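Local coordinates for fibronectin type III domain-containing protein (Simiduia agarivorans, PDB 6P2K) that probably cleaves beta-glucans such as xyloglucan through its family 74 glycoside hydrolase part, built on seven-bladed beta-propellers, at residues Q26-S34 with K41-W49. Sequence-based numbering, arbitrary orientation.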
loop_
_atom_site.group_PDB
_atom_site.type_symbol
_atom_site.label_atom_id
_atom_site.label_comp_id
_atom_site.label_asym_id
_atom_site.label_seq_id
_atom_site.Cartn_x
_atom_site.Cartn_y
_atom_site.Cartn_z
ATOM N N GLN B 26 3.448 -54.226 -26.019
ATOM C CA GLN B 26 4.400 -53.598 -25.107
ATOM C C GLN B 26 3.651 -52.646 -24.187
ATOM O O GLN B 26 3.109 -51.637 -24.650
ATOM C CB GLN B 26 5.480 -52.838 -25.873
ATOM C CG GLN B 26 6.257 -53.629 -26.895
ATOM C CD GLN B 26 7.211 -52.737 -27.654
ATOM O OE1 GLN B 26 8.423 -52.782 -27.447
ATOM N NE2 GLN B 26 6.664 -51.894 -28.523
ATOM N N ALA B 27 3.648 -52.940 -22.890
ATOM C CA ALA B 27 3.056 -52.017 -21.934
ATOM C C ALA B 27 3.830 -50.703 -21.918
ATOM O O ALA B 27 5.053 -50.684 -22.084
ATOM C CB ALA B 27 3.029 -52.640 -20.542
ATOM N N ASN B 28 3.097 -49.603 -21.738
ATOM C CA ASN B 28 3.590 -48.228 -21.706
ATOM C C ASN B 28 3.964 -47.693 -23.085
ATOM O O ASN B 28 4.490 -46.574 -23.180
ATOM C CB ASN B 28 4.776 -48.066 -20.746
ATOM C CG ASN B 28 4.443 -48.521 -19.335
ATOM O OD1 ASN B 28 3.408 -48.148 -18.784
ATOM N ND2 ASN B 28 5.311 -49.342 -18.752
ATOM N N VAL B 29 3.694 -48.435 -24.156
ATOM C CA VAL B 29 3.928 -47.969 -25.521
ATOM C C VAL B 29 2.595 -47.529 -26.114
ATOM O O VAL B 29 1.665 -48.333 -26.240
ATOM C CB VAL B 29 4.587 -49.054 -26.386
ATOM C CG1 VAL B 29 4.700 -48.572 -27.820
ATOM C CG2 VAL B 29 5.961 -49.385 -25.832
ATOM N N VAL B 30 2.495 -46.248 -26.472
ATOM C CA VAL B 30 1.264 -45.673 -27.001
ATOM C C VAL B 30 1.586 -44.764 -28.178
ATOM O O VAL B 30 2.675 -44.188 -28.272
ATOM C CB VAL B 30 0.480 -44.877 -25.931
ATOM C CG1 VAL B 30 -0.096 -45.816 -24.885
ATOM C CG2 VAL B 30 1.378 -43.834 -25.283
ATOM N N TYR B 31 0.611 -44.627 -29.074
ATOM C CA TYR B 31 0.692 -43.732 -30.217
ATOM C C TYR B 31 -0.451 -42.733 -30.137
ATOM O O TYR B 31 -1.561 -43.083 -29.720
ATOM C CB TYR B 31 0.632 -44.510 -31.530
ATOM C CG TYR B 31 1.821 -45.420 -31.721
ATOM C CD1 TYR B 31 1.841 -46.695 -31.171
ATOM C CD2 TYR B 31 2.934 -44.995 -32.430
ATOM C CE1 TYR B 31 2.934 -47.525 -31.336
ATOM C CE2 TYR B 31 4.030 -45.816 -32.601
ATOM C CZ TYR B 31 4.026 -47.077 -32.053
ATOM O OH TYR B 31 5.121 -47.890 -32.219
ATOM N N MET B 32 -0.174 -41.488 -30.519
ATOM C CA MET B 32 -1.172 -40.428 -30.495
ATOM C C MET B 32 -1.417 -39.929 -31.909
ATOM O O MET B 32 -0.466 -39.658 -32.652
ATOM C CB MET B 32 -0.741 -39.266 -29.599
ATOM C CG MET B 32 -1.848 -38.242 -29.385
ATOM S SD MET B 32 -1.628 -36.764 -30.389
ATOM C CE MET B 32 -0.241 -36.051 -29.529
ATOM N N ALA B 33 -2.690 -39.798 -32.268
ATOM C CA ALA B 33 -3.095 -39.350 -33.594
ATOM C C ALA B 33 -3.511 -37.885 -33.510
ATOM O O ALA B 33 -4.579 -37.564 -32.976
ATOM C CB ALA B 33 -4.232 -40.214 -34.133
ATOM N N SER B 34 -2.661 -37.003 -34.021
ATOM C CA SER B 34 -3.006 -35.602 -34.192
ATOM C C SER B 34 -3.626 -35.397 -35.569
ATOM O O SER B 34 -3.621 -36.291 -36.418
ATOM C CB SER B 34 -1.770 -34.722 -34.026
ATOM O OG SER B 34 -0.920 -34.852 -35.151
ATOM N N LYS B 41 4.764 -40.929 -30.752
ATOM C CA LYS B 41 5.030 -42.178 -30.053
ATOM C C LYS B 41 5.568 -41.885 -28.659
ATOM O O LYS B 41 6.263 -40.887 -28.439
ATOM C CB LYS B 41 6.035 -43.038 -30.835
ATOM C CG LYS B 41 6.322 -44.408 -30.243
ATOM C CD LYS B 41 7.400 -45.135 -31.040
ATOM C CE LYS B 41 7.630 -46.544 -30.506
ATOM N NZ LYS B 41 8.235 -47.449 -31.525
ATOM N N SER B 42 5.239 -42.763 -27.712
ATOM C CA SER B 42 5.794 -42.688 -26.369
ATOM C C SER B 42 5.997 -44.099 -25.840
ATOM O O SER B 42 5.132 -44.964 -26.022
ATOM C CB SER B 42 4.871 -41.907 -25.422
ATOM O OG SER B 42 5.070 -42.311 -24.075
ATOM N N THR B 43 7.137 -44.329 -25.189
ATOM C CA THR B 43 7.425 -45.617 -24.567
ATOM C C THR B 43 7.414 -45.551 -23.044
ATOM O O THR B 43 7.836 -46.509 -22.391
ATOM C CB THR B 43 8.769 -46.166 -25.046
ATOM O OG1 THR B 43 9.830 -45.341 -24.546
ATOM C CG2 THR B 43 8.829 -46.205 -26.565
ATOM N N ASN B 44 6.938 -44.453 -22.462
ATOM C CA ASN B 44 6.789 -44.338 -21.016
ATOM C C ASN B 44 5.365 -43.940 -20.654
ATOM O O ASN B 44 5.129 -43.196 -19.699
ATOM C CB ASN B 44 7.802 -43.353 -20.433
ATOM C CG ASN B 44 7.847 -42.033 -21.186
ATOM O OD1 ASN B 44 6.907 -41.670 -21.890
ATOM N ND2 ASN B 44 8.946 -41.304 -21.028
ATOM N N ASN B 45 4.397 -44.441 -21.427
ATOM C CA ASN B 45 2.970 -44.200 -21.201
ATOM C C ASN B 45 2.650 -42.708 -21.132
ATOM O O ASN B 45 1.856 -42.256 -20.302
ATOM C CB ASN B 45 2.476 -44.920 -19.945
ATOM C CG ASN B 45 0.981 -45.175 -19.975
ATOM O OD1 ASN B 45 0.416 -45.476 -21.026
ATOM N ND2 ASN B 45 0.330 -45.041 -18.825
ATOM N N GLY B 46 3.270 -41.933 -22.014
ATOM C CA GLY B 46 2.903 -40.546 -22.185
ATOM C C GLY B 46 3.623 -39.553 -21.306
ATOM O O GLY B 46 3.239 -38.377 -21.297
ATOM N N GLU B 47 4.649 -39.975 -20.561
ATOM C CA GLU B 47 5.444 -39.002 -19.816
ATOM C C GLU B 47 6.278 -38.137 -20.753
ATOM O O GLU B 47 6.604 -36.992 -20.415
ATOM C CB GLU B 47 6.335 -39.708 -18.793
ATOM C CG GLU B 47 5.601 -40.141 -17.532
ATOM C CD GLU B 47 4.802 -39.011 -16.895
ATOM O OE1 GLU B 47 3.611 -39.223 -16.582
ATOM O OE2 GLU B 47 5.363 -37.911 -16.708
ATOM N N SER B 48 6.621 -38.659 -21.929
ATOM C CA SER B 48 7.281 -37.885 -22.969
ATOM C C SER B 48 6.904 -38.480 -24.317
ATOM O O SER B 48 6.764 -39.698 -24.453
ATOM C CB SER B 48 8.804 -37.878 -22.805
ATOM O OG SER B 48 9.350 -39.150 -23.111
ATOM N N TRP B 49 6.737 -37.609 -25.309
ATOM C CA TRP B 49 6.303 -37.997 -26.643
ATOM C C TRP B 49 7.382 -37.668 -27.664
ATOM O O TRP B 49 8.080 -36.657 -27.541
ATOM C CB TRP B 49 4.998 -37.288 -27.027
ATOM C CG TRP B 49 3.846 -37.621 -26.136
ATOM C CD1 TRP B 49 3.487 -36.980 -24.985
ATOM C CD2 TRP B 49 2.894 -38.674 -26.324
ATOM N NE1 TRP B 49 2.371 -37.570 -24.444
ATOM C CE2 TRP B 49 1.987 -38.612 -25.248
ATOM C CE3 TRP B 49 2.721 -39.663 -27.298
ATOM C CZ2 TRP B 49 0.922 -39.500 -25.119
ATOM C CZ3 TRP B 49 1.664 -40.546 -27.166
ATOM C CH2 TRP B 49 0.779 -40.459 -26.084
HETATM O O HOH W 1 7.773 -49.975 -30.490
#
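Val30 and Ser42 form an antiparallel hydrogen-bonded pair in the hairpin of strands 30-34 and 39-42, the two middle strands of a four-stranded propeller blade, with Val30 N to Ser42 O and Ser42 N to Val30 O both 3.0 Å. Past this pair, Asn45 N donates to Asn28 O at 2.8 Å and ties the 26-29 turn to the type I' turn 44-47. On the face shared by Tyr31 and Lys41, the lysine runs fully extended alongside the phenol, its CG 3.6 Å from Tyr31 CE2. With CG anti to the backbone N (chi1 -176°) and the later torsions also extended, Lys41 NZ reaches Tyr31 OH in a weak hydrogen bond of 3.2 Å. Firmer partners for this ammonium are Gly87 O and a water bridging to Gln26 NE2. Val63 and Val65 of strand 60-66, in the next blade, also pack on Tyr31; an alanine here would probably open a gap against them and leave the lysine's methylene chain without the ring it runs beside. On the Val30 face, Val30 CG2 meets Trp49 CH2 at 3.5 Å, and Met32 CB adjoins CZ3 of the same indole. Ser42 CB and Gly46 CA lie over one face of that ring, while Ser42 OG accepts from Gly46 N at 2.8 Å and donates to Asn44 OD1. The hairpin thus has two unlike faces: a largely apolar one around the indole, whose NE1 is satisfied by Lys374 O, with the Ser42 hydroxyl bound into the turn, and one where an aliphatic chain lines an aromatic ring and places its ammonium among oxygen acceptors.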